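Local coordinates for protein paenibacillus xanthan lyase (Paenibacillus, PDB 6F2P) that cleaves the polysaccharide xanthan by a lyase reaction and, with its family 8 polysaccharide lyase domains, probably eliminates terminal sugars from the side chains, at residues A802-V807 and R876-G881; G832-S837 and Q847-T852; D940-K945 and N1026-A1031. One frame throughout, in Å; residues are numbered along the deposited sequence.

Contact 1 (A802-V807 and R876-G881); sequences AVDDYV and RLKTTG. With CA (calcium ion), chain D.
Y806 CG lies between its backbone N and carbonyl carbon (chi1 65°), and R876, with CG anti to its N (chi1 168°), bends at chi3, so that ring and guanidinium meet across two antiparallel strands of a calcium-binding beta-sandwich domain. The two planes are 3° from parallel, with R876 CZ 3.8 Å from the centroid of the Y806 ring: a stacked cation-pi pair on the face of the sheet that also carries K878. Tyrosine offers a flat, electron-rich surface, and arginine can lie on it while R876 NH2 still forms a salt bridge with E808. Without the guanidinium, as in an alanine here, the ring would probably lose its cation and E808 its salt-bridge mate. V807 and L877 form the hydrogen-bonded pair, V807 N giving to L877 O at 3.2 Å and L877 N to V807 O at 3.0 Å. Just ahead of Y806 the chain makes a type II turn, A802 to D805, tied to T879: D804 N reaches T879 O at 2.7 Å, and T879 N reaches D805 O at 2.7 Å. D805 shares its calcium with D780 and N801; its OD2 lies 2.6 Å from the metal and accepts from A802 N at 3.0 Å.

Contact 2 (G832-S837 and Q847-T852); sequences GIYQLS and QDMFWT
I833 and D848 face each other as a non-hydrogen-bonded pair near the open end of an antiparallel beta hairpin, strands 832-838 and 841-848, at the margin of a five-stranded sheet. I833 CG1 rests 3.7 Å from D848 CB, an aliphatic contact, while the carboxylate finds its polar partners further out; a beta-branched isoleucine suits a strand and gives a broad side for this. Its CG2, anti to its own N, is brought over the carbonyl of Q847. The next pair, Y834 with Q847, is hydrogen-bonded: Y834 N gives to Q847 O at 2.9 Å, and Q847 N returns to Y834 O at 2.7 Å. One more bond, M849 N to G832 O at 3.1 Å, carries the pairing just past the end of strand 841-848.

On the Y834 side, the side chains of Y834 and M849 cross at about a right angle, with M849 CG 4.1 Å from Y834 CD1. M849 bends at chi2 (-76°); its flexible thioether suits this buried place, where F860 also packs against it.

Farther out, strand 871-882 flanks 832-838, T879 touching Y834. D848 is positioned by its own polar bonds: OD2 accepts from N883 ND2, while OD1 closes an Asx turn where the chain leaves the strand, taking F850 N at 3.0 Å from above the carboxylate plane.

Contact 3 (D940-K945 and N1026-A1031); sequences DGNTGK and NGYVVA
D940 and V1029 hold the loop that follows strand 937-939 against the approach to strand 1030-1039, within the beta-sandwich of the Golvesin C-terminal domain. Two hydrogen bonds join the pair. D940 N gives to V1029 O at 3.2 Å with a bent N-H...O angle of 140°, a backbone link just ahead of the strand. V1029 N gives to D940 OD1 at 2.7 Å, meeting the oxygen from above the carboxylate plane. The second is possible because D940 CG lies between its own N and carbonyl carbon (chi1 69°), which turns the carboxylate onto segment 1026-1031. Aspartate suits the place because its short side chain can accept on both oxygens: OD1 takes V1029 N and, weakly, N942 N inside the loop, while OD2 takes K945 NZ.

The charged interaction lies on this second oxygen. K945 bends at chi2 and brings NZ to D940 OD2, on its syn lone pair, at 2.6 Å, a salt bridge that closes the loop on itself. The same ammonium gives to G1027 O at 2.9 Å and to T1025 OG1, so one lysine end ties the two segments together; its positive charge would probably favour the ionised form of D940.

Van der Waals and aromatic contacts complete the joint. V1029 CG2 lies beside the carboxylate, 3.7 Å from D940 OD2. The N942 amide lies against the G1027 backbone, with N942 ND2 3.4 Å from G1027 CA. G941 and N942 both have positive phi, a backbone shape glycine adopts readily and asparagine tolerates better than most residues. This carries N942 over the Y1028 ring, where CB makes a CH-pi contact 3.7 Å from the ring centroid and 9° off its normal.

How the contacts relate
Contacts 1 and 2 belong to one five-stranded antiparallel sheet, with centres about 10 Å apart; strand 871-882 lies next to 832-838, and contact 2 is nested within the loop that contact 1 closes. They meet directly: T880 N lies 2.8 Å from I833 O, and R876 N 2.9 Å from S837 O, both probable hydrogen bonds. The side chain of Y834 in contact 2 comes within about 10 Å of the calcium that D805 binds in contact 1. Contact 3 lies later in the chain, its centre about 63 Å from that of contact 1 and about 58 Å from that of contact 2. There the K945 side chain is about 8 Å from a calcium ion.

Contact 1 (A802-V807 and R876-G881)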
loop_
_atom_site.group_PDB
_atom_site.type_symbol
_atom_site.label_atom_id
_atom_site.label_comp_id
_atom_site.label_asym_id
_atom_site.label_seq_id
_atom_site.Cartn_x
_atom_site.Cartn_y
_atom_site.Cartn_z
ATOM N N ALA A 802 -20.379 28.789 3.819
ATOM C CA ALA A 802 -20.991 29.416 2.660
ATOM C C ALA A 802 -21.751 28.421 1.799
ATOM O O ALA A 802 -21.700 27.216 2.029
ATOM C CB ALA A 802 -19.920 30.113 1.830
ATOM N N VAL A 803 -22.455 28.942 0.802
ATOM C CA VAL A 803 -23.212 28.119 -0.125
ATOM C C VAL A 803 -22.274 27.146 -0.844
ATOM O O VAL A 803 -21.113 27.469 -1.090
ATOM C CB VAL A 803 -24.003 29.011 -1.112
ATOM C CG1 VAL A 803 -24.621 28.199 -2.233
ATOM C CG2 VAL A 803 -25.070 29.781 -0.360
ATOM N N ASP A 804 -22.781 25.945 -1.115
ATOM C CA ASP A 804 -22.045 24.870 -1.781
ATOM C C ASP A 804 -21.038 24.118 -0.896
ATOM O O ASP A 804 -20.414 23.149 -1.338
ATOM C CB ASP A 804 -21.416 25.348 -3.095
ATOM C CG ASP A 804 -22.451 25.577 -4.172
ATOM O OD1 ASP A 804 -23.517 24.921 -4.117
ATOM O OD2 ASP A 804 -22.205 26.405 -5.071
ATOM N N ASP A 805 -20.888 24.565 0.347
ATOM C CA ASP A 805 -20.156 23.793 1.341
ATOM C C ASP A 805 -20.914 22.495 1.594
ATOM O O ASP A 805 -22.152 22.482 1.627
ATOM C CB ASP A 805 -20.041 24.565 2.656
ATOM C CG ASP A 805 -18.841 25.488 2.697
ATOM O OD1 ASP A 805 -17.964 25.396 1.806
ATOM O OD2 ASP A 805 -18.770 26.294 3.649
ATOM N N TYR A 806 -20.181 21.405 1.779
ATOM C CA TYR A 806 -20.830 20.127 2.010
ATOM C C TYR A 806 -20.034 19.234 2.947
ATOM O O TYR A 806 -18.865 19.496 3.230
ATOM C CB TYR A 806 -21.079 19.404 0.681
ATOM C CG TYR A 806 -19.814 19.008 -0.039
ATOM C CD1 TYR A 806 -19.213 17.779 0.201
ATOM C CD2 TYR A 806 -19.223 19.862 -0.961
ATOM C CE1 TYR A 806 -18.052 17.414 -0.450
ATOM C CE2 TYR A 806 -18.065 19.503 -1.620
ATOM C CZ TYR A 806 -17.483 18.279 -1.358
ATOM O OH TYR A 806 -16.329 17.909 -2.010
ATOM N N VAL A 807 -20.699 18.194 3.441
ATOM C CA VAL A 807 -20.047 17.090 4.133
ATOM C C VAL A 807 -20.666 15.814 3.579
ATOM O O VAL A 807 -21.889 15.688 3.510
ATOM C CB VAL A 807 -20.261 17.137 5.657
ATOM C CG1 VAL A 807 -19.485 16.014 6.339
ATOM C CG2 VAL A 807 -19.866 18.495 6.217
ATOM N N ARG A 876 -24.549 12.993 0.895
ATOM C CA ARG A 876 -23.962 14.332 0.966
ATOM C C ARG A 876 -24.994 15.389 1.354
ATOM O O ARG A 876 -26.093 15.445 0.789
ATOM C CB ARG A 876 -23.318 14.706 -0.371
ATOM C CG ARG A 876 -22.954 16.170 -0.482
ATOM C CD ARG A 876 -22.291 16.482 -1.814
ATOM N NE ARG A 876 -21.146 15.615 -2.073
ATOM C CZ ARG A 876 -20.155 15.910 -2.912
ATOM N NH1 ARG A 876 -20.159 17.060 -3.570
ATOM N NH2 ARG A 876 -19.153 15.057 -3.085
ATOM N N LEU A 877 -24.639 16.222 2.327
ATOM C CA LEU A 877 -25.487 17.342 2.721
ATOM C C LEU A 877 -24.816 18.670 2.350
ATOM O O LEU A 877 -23.770 19.034 2.904
ATOM C CB LEU A 877 -25.802 17.291 4.217
ATOM C CG LEU A 877 -26.838 16.273 4.712
ATOM C CD1 LEU A 877 -26.857 16.261 6.217
ATOM C CD2 LEU A 877 -28.235 16.575 4.171
ATOM N N LYS A 878 -25.431 19.377 1.407
ATOM C CA LYS A 878 -24.849 20.569 0.828
ATOM C C LYS A 878 -25.581 21.830 1.268
ATOM O O LYS A 878 -26.806 21.927 1.138
ATOM C CB LYS A 878 -24.875 20.474 -0.696
ATOM C CG LYS A 878 -24.313 21.705 -1.399
ATOM C CD LYS A 878 -24.461 21.612 -2.913
ATOM C CE LYS A 878 -25.924 21.633 -3.335
ATOM N NZ LYS A 878 -26.074 21.621 -4.818
ATOM N N THR A 879 -24.823 22.800 1.778
ATOM C CA THR A 879 -25.375 24.102 2.119
ATOM C C THR A 879 -25.855 24.802 0.847
ATOM O O THR A 879 -25.095 24.949 -0.108
ATOM C CB THR A 879 -24.329 24.980 2.824
ATOM O OG1 THR A 879 -23.882 24.328 4.018
ATOM C CG2 THR A 879 -24.920 26.333 3.185
ATOM N N THR A 880 -27.121 25.211 0.825
ATOM C CA THR A 880 -27.687 25.849 -0.361
ATOM C C THR A 880 -28.159 27.265 -0.062
ATOM O O THR A 880 -28.541 27.998 -0.975
ATOM C CB THR A 880 -28.872 25.049 -0.955
ATOM O OG1 THR A 880 -29.875 24.853 0.047
ATOM C CG2 THR A 880 -28.412 23.701 -1.469
ATOM N N GLY A 881 -28.124 27.647 1.213
ATOM C CA GLY A 881 -28.582 28.961 1.625
ATOM C C GLY A 881 -28.795 29.049 3.122
ATOM O O GLY A 881 -28.260 28.240 3.875
HETATM CA CA CA D . -16.193 26.877 3.607
#

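Contact 2 (G832-S837 and Q847-T852)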
loop_
_atom_site.group_PDB
_atom_site.type_symbol
_atom_site.label_atom_id
_atom_site.label_comp_id
_atom_site.label_asym_id
_atom_site.label_seq_id
_atom_site.Cartn_x
_atom_site.Cartn_y
_atom_site.Cartn_z
ATOM N N GLY A 832 -28.351 26.366 8.614
ATOM C CA GLY A 832 -28.535 26.742 7.222
ATOM C C GLY A 832 -29.652 25.975 6.533
ATOM O O GLY A 832 -30.526 25.398 7.185
ATOM N N ILE A 833 -29.624 25.987 5.203
ATOM C CA ILE A 833 -30.563 25.223 4.385
ATOM C C ILE A 833 -29.785 24.175 3.605
ATOM O O ILE A 833 -28.871 24.510 2.850
ATOM C CB ILE A 833 -31.301 26.112 3.366
ATOM C CG1 ILE A 833 -32.105 27.202 4.078
ATOM C CG2 ILE A 833 -32.191 25.264 2.469
ATOM C CD1 ILE A 833 -32.831 28.119 3.138
ATOM N N TYR A 834 -30.147 22.909 3.780
ATOM C CA TYR A 834 -29.370 21.822 3.195
ATOM C C TYR A 834 -30.096 21.028 2.109
ATOM O O TYR A 834 -31.321 20.905 2.125
ATOM C CB TYR A 834 -28.837 20.909 4.297
ATOM C CG TYR A 834 -27.677 21.532 5.042
ATOM C CD1 TYR A 834 -27.890 22.420 6.093
ATOM C CD2 TYR A 834 -26.366 21.254 4.675
ATOM C CE1 TYR A 834 -26.827 23.003 6.765
ATOM C CE2 TYR A 834 -25.296 21.835 5.340
ATOM C CZ TYR A 834 -25.531 22.708 6.379
ATOM O OH TYR A 834 -24.464 23.274 7.035
ATOM N N GLN A 835 -29.321 20.518 1.157
ATOM C CA GLN A 835 -29.829 19.641 0.108
ATOM C C GLN A 835 -29.112 18.302 0.190
ATOM O O GLN A 835 -27.887 18.245 0.101
ATOM C CB GLN A 835 -29.592 20.248 -1.278
ATOM C CG GLN A 835 -29.847 19.280 -2.434
ATOM C CD GLN A 835 -31.327 19.128 -2.728
ATOM O OE1 GLN A 835 -32.030 20.124 -2.913
ATOM N NE2 GLN A 835 -31.816 17.881 -2.754
ATOM N N LEU A 836 -29.869 17.227 0.360
ATOM C CA LEU A 836 -29.289 15.892 0.404
ATOM C C LEU A 836 -29.128 15.310 -0.996
ATOM O O LEU A 836 -30.019 15.429 -1.842
ATOM C CB LEU A 836 -30.163 14.958 1.238
ATOM C CG LEU A 836 -29.786 13.476 1.196
ATOM C CD1 LEU A 836 -28.523 13.214 2.013
ATOM C CD2 LEU A 836 -30.932 12.621 1.683
ATOM N N SER A 837 -27.978 14.694 -1.241
ATOM C CA SER A 837 -27.773 13.922 -2.455
ATOM C C SER A 837 -27.219 12.560 -2.068
ATOM O O SER A 837 -26.565 12.420 -1.036
ATOM C CB SER A 837 -26.820 14.635 -3.424
ATOM O OG SER A 837 -25.507 14.755 -2.895
ATOM N N GLN A 847 -33.938 21.580 2.407
ATOM C CA GLN A 847 -34.675 21.740 3.647
ATOM C C GLN A 847 -34.082 22.858 4.477
ATOM O O GLN A 847 -32.898 22.829 4.818
ATOM C CB GLN A 847 -34.638 20.443 4.454
ATOM C CG GLN A 847 -35.385 19.292 3.810
ATOM C CD GLN A 847 -36.834 19.223 4.251
ATOM O OE1 GLN A 847 -37.269 19.968 5.132
ATOM N NE2 GLN A 847 -37.588 18.319 3.643
ATOM N N ASP A 848 -34.902 23.847 4.804
ATOM C CA ASP A 848 -34.463 24.895 5.711
ATOM C C ASP A 848 -34.503 24.337 7.137
ATOM O O ASP A 848 -35.580 24.121 7.718
ATOM C CB ASP A 848 -35.311 26.163 5.537
ATOM C CG ASP A 848 -35.097 27.176 6.643
ATOM O OD1 ASP A 848 -34.048 27.130 7.324
ATOM O OD2 ASP A 848 -35.991 28.027 6.833
ATOM N N MET A 849 -33.308 24.107 7.680
ATOM C CA MET A 849 -33.127 23.454 8.969
ATOM C C MET A 849 -33.191 24.428 10.144
ATOM O O MET A 849 -32.885 24.056 11.276
ATOM C CB MET A 849 -31.785 22.723 8.996
ATOM C CG MET A 849 -31.544 21.796 7.820
ATOM S SD MET A 849 -32.504 20.304 8.020
ATOM C CE MET A 849 -31.756 19.203 6.829
ATOM N N PHE A 850 -33.579 25.671 9.885
ATOM C CA PHE A 850 -33.712 26.644 10.967
ATOM C C PHE A 850 -35.130 26.696 11.558
ATOM O O PHE A 850 -36.123 26.563 10.840
ATOM C CB PHE A 850 -33.285 28.041 10.505
ATOM C CG PHE A 850 -33.354 29.085 11.589
ATOM C CD1 PHE A 850 -32.302 29.247 12.480
ATOM C CD2 PHE A 850 -34.470 29.900 11.722
ATOM C CE1 PHE A 850 -32.357 30.202 13.486
ATOM C CE2 PHE A 850 -34.535 30.851 12.726
ATOM C CZ PHE A 850 -33.475 31.004 13.610
ATOM N N TRP A 851 -35.206 26.885 12.873
ATOM C CA TRP A 851 -36.474 27.195 13.531
ATOM C C TRP A 851 -36.302 27.856 14.908
ATOM O O TRP A 851 -35.261 27.724 15.559
ATOM C CB TRP A 851 -37.388 25.967 13.619
ATOM C CG TRP A 851 -36.972 24.929 14.613
ATOM C CD1 TRP A 851 -37.406 24.803 15.903
ATOM C CD2 TRP A 851 -36.055 23.858 14.393
ATOM N NE1 TRP A 851 -36.812 23.717 16.500
ATOM C CE2 TRP A 851 -35.977 23.119 15.592
ATOM C CE3 TRP A 851 -35.289 23.453 13.298
ATOM C CZ2 TRP A 851 -35.165 21.999 15.726
ATOM C CZ3 TRP A 851 -34.485 22.343 13.430
ATOM C CH2 TRP A 851 -34.426 21.627 14.638
ATOM N N THR A 852 -37.346 28.565 15.332
ATOM C CA THR A 852 -37.329 29.364 16.553
ATOM C C THR A 852 -38.266 28.790 17.609
ATOM O O THR A 852 -38.161 29.120 18.796
ATOM C CB THR A 852 -37.774 30.804 16.259
ATOM O OG1 THR A 852 -38.922 30.772 15.398
ATOM C CG2 THR A 852 -36.663 31.580 15.572
#

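Contact 3 (D940-K945 and N1026-A1031)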
loop_
_atom_site.group_PDB
_atom_site.type_symbol
_atom_site.label_atom_id
_atom_site.label_comp_id
_atom_site.label_asym_id
_atom_site.label_seq_id
_atom_site.Cartn_x
_atom_site.Cartn_y
_atom_site.Cartn_z
ATOM N N ASP A 940 -68.518 -17.574 -9.687
ATOM C CA ASP A 940 -68.945 -18.943 -9.384
ATOM C C ASP A 940 -70.166 -19.384 -10.195
ATOM O O ASP A 940 -70.593 -20.541 -10.115
ATOM C CB ASP A 940 -69.220 -19.109 -7.883
ATOM C CG ASP A 940 -70.454 -18.345 -7.415
ATOM O OD1 ASP A 940 -70.733 -17.250 -7.961
ATOM O OD2 ASP A 940 -71.142 -18.847 -6.496
ATOM N N GLY A 941 -70.721 -18.457 -10.972
ATOM C CA GLY A 941 -71.855 -18.755 -11.821
ATOM C C GLY A 941 -73.130 -18.977 -11.034
ATOM O O GLY A 941 -74.018 -19.710 -11.472
ATOM N N ASN A 942 -73.216 -18.328 -9.875
ATOM C CA ASN A 942 -74.353 -18.453 -8.957
ATOM C C ASN A 942 -74.798 -19.893 -8.736
ATOM O O ASN A 942 -75.993 -20.168 -8.645
ATOM C CB ASN A 942 -75.544 -17.596 -9.415
ATOM C CG ASN A 942 -76.391 -17.097 -8.245
ATOM O OD1 ASN A 942 -76.339 -17.650 -7.147
ATOM N ND2 ASN A 942 -77.171 -16.044 -8.479
ATOM N N THR A 943 -73.841 -20.811 -8.654
ATOM C CA THR A 943 -74.175 -22.215 -8.446
ATOM C C THR A 943 -73.048 -22.973 -7.751
ATOM O O THR A 943 -71.898 -22.525 -7.740
ATOM C CB THR A 943 -74.538 -22.912 -9.774
ATOM O OG1 THR A 943 -74.845 -24.291 -9.526
ATOM C CG2 THR A 943 -73.385 -22.804 -10.769
ATOM N N GLY A 944 -73.392 -24.122 -7.174
ATOM C CA GLY A 944 -72.454 -24.892 -6.376
ATOM C C GLY A 944 -72.107 -24.178 -5.079
ATOM O O GLY A 944 -70.931 -24.053 -4.726
ATOM N N LYS A 945 -73.134 -23.712 -4.368
ATOM C CA LYS A 945 -72.945 -22.917 -3.154
ATOM C C LYS A 945 -72.292 -23.702 -2.017
ATOM O O LYS A 945 -72.624 -24.863 -1.777
ATOM C CB LYS A 945 -74.276 -22.319 -2.687
ATOM C CG LYS A 945 -74.888 -21.323 -3.663
ATOM C CD LYS A 945 -73.856 -20.312 -4.124
ATOM C CE LYS A 945 -74.461 -19.283 -5.057
ATOM N NZ LYS A 945 -73.472 -18.227 -5.423
ATOM N N ASN A 1026 -76.495 -15.191 -1.845
ATOM C CA ASN A 1026 -77.772 -14.934 -2.506
ATOM C C ASN A 1026 -77.662 -14.429 -3.950
ATOM O O ASN A 1026 -78.646 -13.961 -4.535
ATOM C CB ASN A 1026 -78.633 -13.990 -1.656
ATOM C CG ASN A 1026 -77.990 -12.631 -1.441
ATOM O OD1 ASN A 1026 -77.350 -12.077 -2.339
ATOM N ND2 ASN A 1026 -78.168 -12.081 -0.246
ATOM N N GLY A 1027 -76.462 -14.530 -4.513
ATOM C CA GLY A 1027 -76.214 -14.109 -5.879
ATOM C C GLY A 1027 -74.845 -14.544 -6.373
ATOM O O GLY A 1027 -74.230 -15.463 -5.820
ATOM N N TYR A 1028 -74.364 -13.878 -7.418
ATOM C CA TYR A 1028 -73.072 -14.209 -8.013
ATOM C C TYR A 1028 -71.908 -13.822 -7.102
ATOM O O TYR A 1028 -71.889 -12.732 -6.527
ATOM C CB TYR A 1028 -72.915 -13.519 -9.373
ATOM C CG TYR A 1028 -73.616 -14.225 -10.512
ATOM C CD1 TYR A 1028 -73.026 -15.308 -11.149
ATOM C CD2 TYR A 1028 -74.865 -13.806 -10.957
ATOM C CE1 TYR A 1028 -73.662 -15.956 -12.190
ATOM C CE2 TYR A 1028 -75.508 -14.451 -11.998
ATOM C CZ TYR A 1028 -74.899 -15.527 -12.609
ATOM O OH TYR A 1028 -75.522 -16.180 -13.646
ATOM N N VAL A 1029 -70.931 -14.717 -6.986
ATOM C CA VAL A 1029 -69.737 -14.442 -6.190
ATOM C C VAL A 1029 -68.526 -14.137 -7.080
ATOM O O VAL A 1029 -68.050 -15.001 -7.808
ATOM C CB VAL A 1029 -69.408 -15.622 -5.246
ATOM C CG1 VAL A 1029 -68.131 -15.342 -4.452
ATOM C CG2 VAL A 1029 -70.571 -15.891 -4.310
ATOM N N VAL A 1030 -68.028 -12.907 -7.010
ATOM C CA VAL A 1030 -66.880 -12.483 -7.814
ATOM C C VAL A 1030 -65.572 -12.537 -7.019
ATOM O O VAL A 1030 -65.530 -12.153 -5.851
ATOM C CB VAL A 1030 -67.092 -11.046 -8.380
ATOM C CG1 VAL A 1030 -65.795 -10.458 -8.922
ATOM C CG2 VAL A 1030 -68.177 -11.047 -9.451
ATOM N N ALA A 1031 -64.513 -13.029 -7.657
ATOM C CA ALA A 1031 -63.165 -12.998 -7.089
ATOM C C ALA A 1031 -62.238 -12.215 -8.018
ATOM O O ALA A 1031 -62.139 -12.533 -9.203
ATOM C CB ALA A 1031 -62.636 -14.417 -6.877
#